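Local atomic coordinates of aspergillopepsin-2 heavy chain (Aspergillus niger var. macrosporus, PDB entry 1Y43), a protein that is the heavy chain of a fungal glutamic endopeptidase of family G1, which probably cleaves proteins under acidic conditions. Residues T17-F29 against D39-F52. Sequence-based numbering, arbitrary orientation.
Sequences TCETAILQTGVDF and DAWYEWYPDYAYDF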
loop_
_atom_site.group_PDB
_atom_site.type_symbol
_atom_site.label_atom_id
_atom_site.label_comp_id
_atom_site.label_asym_id
_atom_site.label_seq_id
_atom_site.Cartn_x
_atom_site.Cartn_y
_atom_site.Cartn_z
ATOM N N THR B 17 0.379 -2.286 14.676
ATOM C CA THR B 17 0.622 -2.621 16.084
ATOM C C THR B 17 2.124 -2.723 16.360
ATOM O O THR B 17 2.552 -2.932 17.497
ATOM C CB THR B 17 -0.075 -3.934 16.514
ATOM O OG1 THR B 17 0.383 -5.017 15.700
ATOM C CG2 THR B 17 -1.582 -3.808 16.373
ATOM N N CYS B 18 2.920 -2.651 15.298
ATOM C CA CYS B 18 4.373 -2.696 15.409
ATOM C C CYS B 18 4.808 -1.302 14.981
ATOM O O CYS B 18 4.639 -0.935 13.823
ATOM C CB CYS B 18 4.947 -3.733 14.457
ATOM S SG CYS B 18 6.758 -3.655 14.437
ATOM N N GLU B 19 5.376 -0.537 15.906
ATOM C CA GLU B 19 5.754 0.851 15.634
ATOM C C GLU B 19 7.172 1.169 15.184
ATOM O O GLU B 19 7.452 2.302 14.800
ATOM C CB GLU B 19 5.502 1.710 16.875
ATOM C CG GLU B 19 4.285 1.328 17.698
ATOM C CD GLU B 19 2.981 1.651 17.005
ATOM O OE1 GLU B 19 2.901 2.701 16.323
ATOM O OE2 GLU B 19 2.027 0.853 17.162
ATOM N N THR B 20 8.071 0.205 15.231
ATOM C CA THR B 20 9.455 0.491 14.891
ATOM C C THR B 20 9.851 0.531 13.409
ATOM O O THR B 20 10.907 1.074 13.066
ATOM C CB THR B 20 10.363 -0.464 15.676
ATOM O OG1 THR B 20 9.878 -1.801 15.498
ATOM C CG2 THR B 20 10.311 -0.122 17.185
ATOM N N ALA B 21 9.005 -0.017 12.532
ATOM C CA ALA B 21 9.302 -0.022 11.103
ATOM C C ALA B 21 8.114 -0.431 10.268
ATOM O O ALA B 21 7.116 -0.935 10.788
ATOM C CB ALA B 21 10.453 -0.968 10.805
ATOM N N ILE B 22 8.232 -0.157 8.974
ATOM C CA ILE B 22 7.247 -0.542 7.982
ATOM C C ILE B 22 8.014 -0.802 6.701
ATOM O O ILE B 22 8.787 0.049 6.254
ATOM C CB ILE B 22 6.219 0.549 7.613
ATOM C CG1 ILE B 22 5.625 1.218 8.846
ATOM C CG2 ILE B 22 5.102 -0.086 6.774
ATOM C CD1 ILE B 22 4.553 2.242 8.525
ATOM N N LEU B 23 7.860 -2.002 6.155
ATOM C CA LEU B 23 8.477 -2.356 4.881
ATOM C C LEU B 23 7.280 -2.266 3.921
ATOM O O LEU B 23 6.324 -3.053 4.029
ATOM C CB LEU B 23 9.051 -3.780 4.915
ATOM C CG LEU B 23 9.393 -4.423 3.563
ATOM C CD1 LEU B 23 10.332 -3.544 2.731
ATOM C CD2 LEU B 23 10.006 -5.787 3.797
ATOM N N GLN B 24 7.334 -1.334 2.968
ATOM C CA GLN B 24 6.197 -1.133 2.074
ATOM C C GLN B 24 6.612 -0.683 0.686
ATOM O O GLN B 24 7.712 -0.166 0.480
ATOM C CB GLN B 24 5.282 -0.064 2.671
ATOM C CG GLN B 24 6.050 1.195 3.051
ATOM C CD GLN B 24 5.219 2.240 3.782
ATOM O OE1 GLN B 24 3.986 2.225 3.777
ATOM N NE2 GLN B 24 5.935 3.169 4.366
ATOM N N THR B 25 5.744 -0.945 -0.279
ATOM C CA THR B 25 6.005 -0.558 -1.656
ATOM C C THR B 25 4.659 -0.344 -2.323
ATOM O O THR B 25 3.677 -1.038 -2.013
ATOM C CB THR B 25 6.861 -1.600 -2.408
ATOM O OG1 THR B 25 7.401 -0.998 -3.594
ATOM C CG2 THR B 25 6.029 -2.829 -2.816
ATOM N N GLY B 26 4.588 0.641 -3.210
ATOM C CA GLY B 26 3.332 0.914 -3.869
ATOM C C GLY B 26 3.405 1.965 -4.948
ATOM O O GLY B 26 4.476 2.289 -5.462
ATOM N N VAL B 27 2.243 2.536 -5.242
ATOM C CA VAL B 27 2.102 3.519 -6.298
ATOM C C VAL B 27 1.278 4.708 -5.830
ATOM O O VAL B 27 0.328 4.537 -5.060
ATOM C CB VAL B 27 1.347 2.874 -7.489
ATOM C CG1 VAL B 27 1.027 3.913 -8.545
ATOM C CG2 VAL B 27 2.170 1.730 -8.084
ATOM N N ASP B 28 1.692 5.910 -6.231
ATOM C CA ASP B 28 0.960 7.142 -5.920
ATOM C C ASP B 28 0.208 7.552 -7.176
ATOM O O ASP B 28 0.698 7.336 -8.290
ATOM C CB ASP B 28 1.910 8.303 -5.601
ATOM C CG ASP B 28 2.477 8.254 -4.195
ATOM O OD1 ASP B 28 2.070 7.416 -3.391
ATOM O OD2 ASP B 28 3.339 9.092 -3.886
ATOM N N PHE B 29 -1.000 8.069 -7.013
ATOM C CA PHE B 29 -1.763 8.574 -8.159
ATOM C C PHE B 29 -2.222 9.970 -7.796
ATOM O O PHE B 29 -2.832 10.164 -6.750
ATOM C CB PHE B 29 -2.993 7.723 -8.548
ATOM C CG PHE B 29 -3.334 6.630 -7.585
ATOM C CD1 PHE B 29 -2.722 5.386 -7.692
ATOM C CD2 PHE B 29 -4.308 6.827 -6.605
ATOM C CE1 PHE B 29 -3.071 4.342 -6.835
ATOM C CE2 PHE B 29 -4.673 5.796 -5.737
ATOM C CZ PHE B 29 -4.053 4.552 -5.854
ATOM N N ASP B 39 3.460 7.274 -9.988
ATOM C CA ASP B 39 4.832 6.868 -9.715
ATOM C C ASP B 39 4.867 5.658 -8.786
ATOM O O ASP B 39 3.909 5.419 -8.044
ATOM C CB ASP B 39 5.664 8.040 -9.157
ATOM C CG ASP B 39 5.531 8.224 -7.653
ATOM O OD1 ASP B 39 4.522 7.801 -7.056
ATOM O OD2 ASP B 39 6.458 8.814 -7.050
ATOM N N ALA B 40 5.933 4.874 -8.859
ATOM C CA ALA B 40 6.088 3.711 -7.992
ATOM C C ALA B 40 7.194 4.061 -7.001
ATOM O O ALA B 40 8.148 4.760 -7.353
ATOM C CB ALA B 40 6.452 2.477 -8.814
ATOM N N TRP B 41 7.098 3.540 -5.784
ATOM C CA TRP B 41 8.073 3.856 -4.746
ATOM C C TRP B 41 8.236 2.722 -3.738
ATOM O O TRP B 41 7.427 1.786 -3.710
ATOM C CB TRP B 41 7.602 5.114 -3.994
ATOM C CG TRP B 41 6.169 5.012 -3.480
ATOM C CD1 TRP B 41 5.034 5.411 -4.136
ATOM C CD2 TRP B 41 5.726 4.384 -2.263
ATOM N NE1 TRP B 41 3.916 5.055 -3.410
ATOM C CE2 TRP B 41 4.310 4.423 -2.259
ATOM C CE3 TRP B 41 6.385 3.781 -1.179
ATOM C CZ2 TRP B 41 3.546 3.885 -1.223
ATOM C CZ3 TRP B 41 5.620 3.244 -0.145
ATOM C CH2 TRP B 41 4.214 3.302 -0.180
ATOM N N TYR B 42 9.285 2.806 -2.919
ATOM C CA TYR B 42 9.523 1.822 -1.860
ATOM C C TYR B 42 9.936 2.595 -0.617
ATOM O O TYR B 42 10.402 3.735 -0.712
ATOM C CB TYR B 42 10.630 0.819 -2.219
ATOM C CG TYR B 42 11.987 1.443 -2.452
ATOM C CD1 TYR B 42 12.851 1.719 -1.387
ATOM C CD2 TYR B 42 12.396 1.777 -3.746
ATOM C CE1 TYR B 42 14.087 2.311 -1.608
ATOM C CE2 TYR B 42 13.627 2.367 -3.987
ATOM C CZ TYR B 42 14.466 2.632 -2.913
ATOM O OH TYR B 42 15.685 3.221 -3.155
ATOM N N GLU B 43 9.780 1.975 0.545
ATOM C CA GLU B 43 10.158 2.620 1.786
ATOM C C GLU B 43 10.302 1.638 2.922
ATOM O O GLU B 43 9.516 0.699 3.049
ATOM C CB GLU B 43 9.109 3.670 2.189
ATOM C CG GLU B 43 9.380 4.307 3.564
ATOM C CD GLU B 43 8.556 5.563 3.836
ATOM O OE1 GLU B 43 7.506 5.775 3.189
ATOM O OE2 GLU B 43 9.003 6.359 4.691
ATOM N N TRP B 44 11.359 1.812 3.693
ATOM C CA TRP B 44 11.551 1.014 4.885
ATOM C C TRP B 44 11.541 2.073 5.996
ATOM O O TRP B 44 12.584 2.636 6.356
ATOM C CB TRP B 44 12.871 0.228 4.877
ATOM C CG TRP B 44 12.977 -0.758 6.035
ATOM C CD1 TRP B 44 12.828 -0.486 7.384
ATOM C CD2 TRP B 44 13.212 -2.163 5.947
ATOM N NE1 TRP B 44 12.951 -1.631 8.114
ATOM C CE2 TRP B 44 13.184 -2.681 7.258
ATOM C CE3 TRP B 44 13.434 -3.045 4.876
ATOM C CZ2 TRP B 44 13.374 -4.045 7.537
ATOM C CZ3 TRP B 44 13.620 -4.396 5.152
ATOM C CH2 TRP B 44 13.586 -4.880 6.468
ATOM N N TYR B 45 10.342 2.425 6.444
ATOM C CA TYR B 45 10.159 3.412 7.501
ATOM C C TYR B 45 10.981 2.963 8.712
ATOM O O TYR B 45 10.970 1.782 9.045
ATOM C CB TYR B 45 8.665 3.486 7.832
ATOM C CG TYR B 45 8.313 4.384 8.986
ATOM C CD1 TYR B 45 8.345 3.908 10.300
ATOM C CD2 TYR B 45 7.942 5.709 8.770
ATOM C CE1 TYR B 45 8.013 4.734 11.381
ATOM C CE2 TYR B 45 7.602 6.548 9.842
ATOM C CZ TYR B 45 7.645 6.055 11.144
ATOM O OH TYR B 45 7.337 6.882 12.211
ATOM N N PRO B 46 11.585 3.901 9.470
ATOM C CA PRO B 46 11.608 5.363 9.357
ATOM C C PRO B 46 12.472 6.062 8.318
ATOM O O PRO B 46 12.593 7.288 8.367
ATOM C CB PRO B 46 11.958 5.802 10.774
ATOM C CG PRO B 46 12.944 4.793 11.166
ATOM C CD PRO B 46 12.321 3.481 10.676
ATOM N N ASP B 47 13.093 5.326 7.407
ATOM C CA ASP B 47 13.865 5.971 6.349
ATOM C C ASP B 47 12.824 6.582 5.387
ATOM O O ASP B 47 11.629 6.275 5.467
ATOM C CB ASP B 47 14.712 4.929 5.608
ATOM C CG ASP B 47 15.822 5.542 4.750
ATOM O OD1 ASP B 47 15.937 6.782 4.628
ATOM O OD2 ASP B 47 16.606 4.754 4.183
ATOM N N TYR B 48 13.282 7.461 4.497
ATOM C CA TYR B 48 12.431 8.120 3.510
ATOM C C TYR B 48 11.940 7.164 2.437
ATOM O O TYR B 48 12.530 6.107 2.221
ATOM C CB TYR B 48 13.233 9.201 2.769
ATOM C CG TYR B 48 13.821 10.275 3.655
ATOM C CD1 TYR B 48 13.038 11.336 4.095
ATOM C CD2 TYR B 48 15.164 10.235 4.045
ATOM C CE1 TYR B 48 13.568 12.336 4.903
ATOM C CE2 TYR B 48 15.708 11.233 4.861
ATOM C CZ TYR B 48 14.900 12.281 5.284
ATOM O OH TYR B 48 15.415 13.271 6.101
ATOM N N ALA B 49 10.870 7.564 1.758
ATOM C CA ALA B 49 10.346 6.799 0.630
ATOM C C ALA B 49 11.202 7.256 -0.562
ATOM O O ALA B 49 11.616 8.420 -0.620
ATOM C CB ALA B 49 8.885 7.132 0.375
ATOM N N TYR B 50 11.527 6.334 -1.461
ATOM C CA TYR B 50 12.321 6.653 -2.646
ATOM C C TYR B 50 11.554 6.146 -3.859
ATOM O O TYR B 50 10.834 5.150 -3.777
ATOM C CB TYR B 50 13.719 6.014 -2.579
ATOM C CG TYR B 50 14.575 6.507 -1.427
ATOM C CD1 TYR B 50 15.249 7.726 -1.510
ATOM C CD2 TYR B 50 14.704 5.759 -0.252
ATOM C CE1 TYR B 50 16.030 8.190 -0.453
ATOM C CE2 TYR B 50 15.489 6.216 0.809
ATOM C CZ TYR B 50 16.145 7.434 0.703
ATOM O OH TYR B 50 16.905 7.912 1.748
ATOM N N ASP B 51 11.659 6.861 -4.969
ATOM C CA ASP B 51 10.961 6.457 -6.181
ATOM C C ASP B 51 11.748 5.474 -7.020
ATOM O O ASP B 51 12.983 5.491 -7.025
ATOM C CB ASP B 51 10.672 7.656 -7.089
ATOM C CG ASP B 51 9.876 8.733 -6.410
ATOM O OD1 ASP B 51 8.999 8.422 -5.576
ATOM O OD2 ASP B 51 10.142 9.904 -6.717
ATOM N N PHE B 52 11.007 4.610 -7.712
ATOM C CA PHE B 52 11.570 3.661 -8.666
ATOM C C PHE B 52 11.480 4.452 -9.972
ATOM O O PHE B 52 10.402 4.562 -10.561
ATOM C CB PHE B 52 10.676 2.436 -8.802
ATOM C CG PHE B 52 10.898 1.395 -7.765
ATOM C CD1 PHE B 52 12.114 0.718 -7.686
ATOM C CD2 PHE B 52 9.865 1.013 -6.926
ATOM C CE1 PHE B 52 12.294 -0.346 -6.786
ATOM C CE2 PHE B 52 10.033 -0.045 -6.026
ATOM C CZ PHE B 52 11.250 -0.727 -5.960
HETATM O O HOH W 1 5.397 5.388 5.565
#
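The indole of Trp41 lies across the backbone of Gly26, whose N sits 3.8 Å above the ring plane, over its centre, while Gly26 CA makes a CH-pi contact 4.3 Å from the centroid of the six-membered ring. The ring folds back over the neighbouring strand because CG stands between the backbone N and the carbonyl carbon of Trp41 (chi1 52°). Gln24 CG meets the indole at its edge, near CZ3. At the pyrrole end, Asp28 OD1 comes to 3.0 Å from Trp41 NE1. Beyond it, the Asp28 carboxylate runs alongside that of Asp39, Asp28 OD2 3.6 Å from Asp39 OD1, a pairing of like charges that may raise the pKa of one of them. Strands 22-32 and 35-45 form an antiparallel beta hairpin within one of the curved sheets of this concanavalin-like beta-sandwich; strand 4-13 pairs with the far edge of 22-32. Paired backbone bonds between Gln24 and Glu43, N to O in both directions, hold the strands together here, and Trp41 O accepts from Gly26 N and from Thr25 OG1, the latter at 2.8 Å, from opposite faces of its plane. Gln24 and Glu43 point the same way, their amide and carboxylate planes 32° apart; Gln24 NE2 donates to a water 2.6 Å away, which in turn donates a weak hydrogen bond to Glu43 OE1. Further along, Ile22 CB packs on Tyr45 CB. On the face that carries Leu23 and Thr25, Leu23 CD1 rests 3.8 Å from Trp44 CE3, and Trp44 NE1 donates a hydrogen bond to Gly98 O. Phe92 meets the same indole edge-to-face, and Thr25 and Phe52 both touch Val79 of strand 74-81.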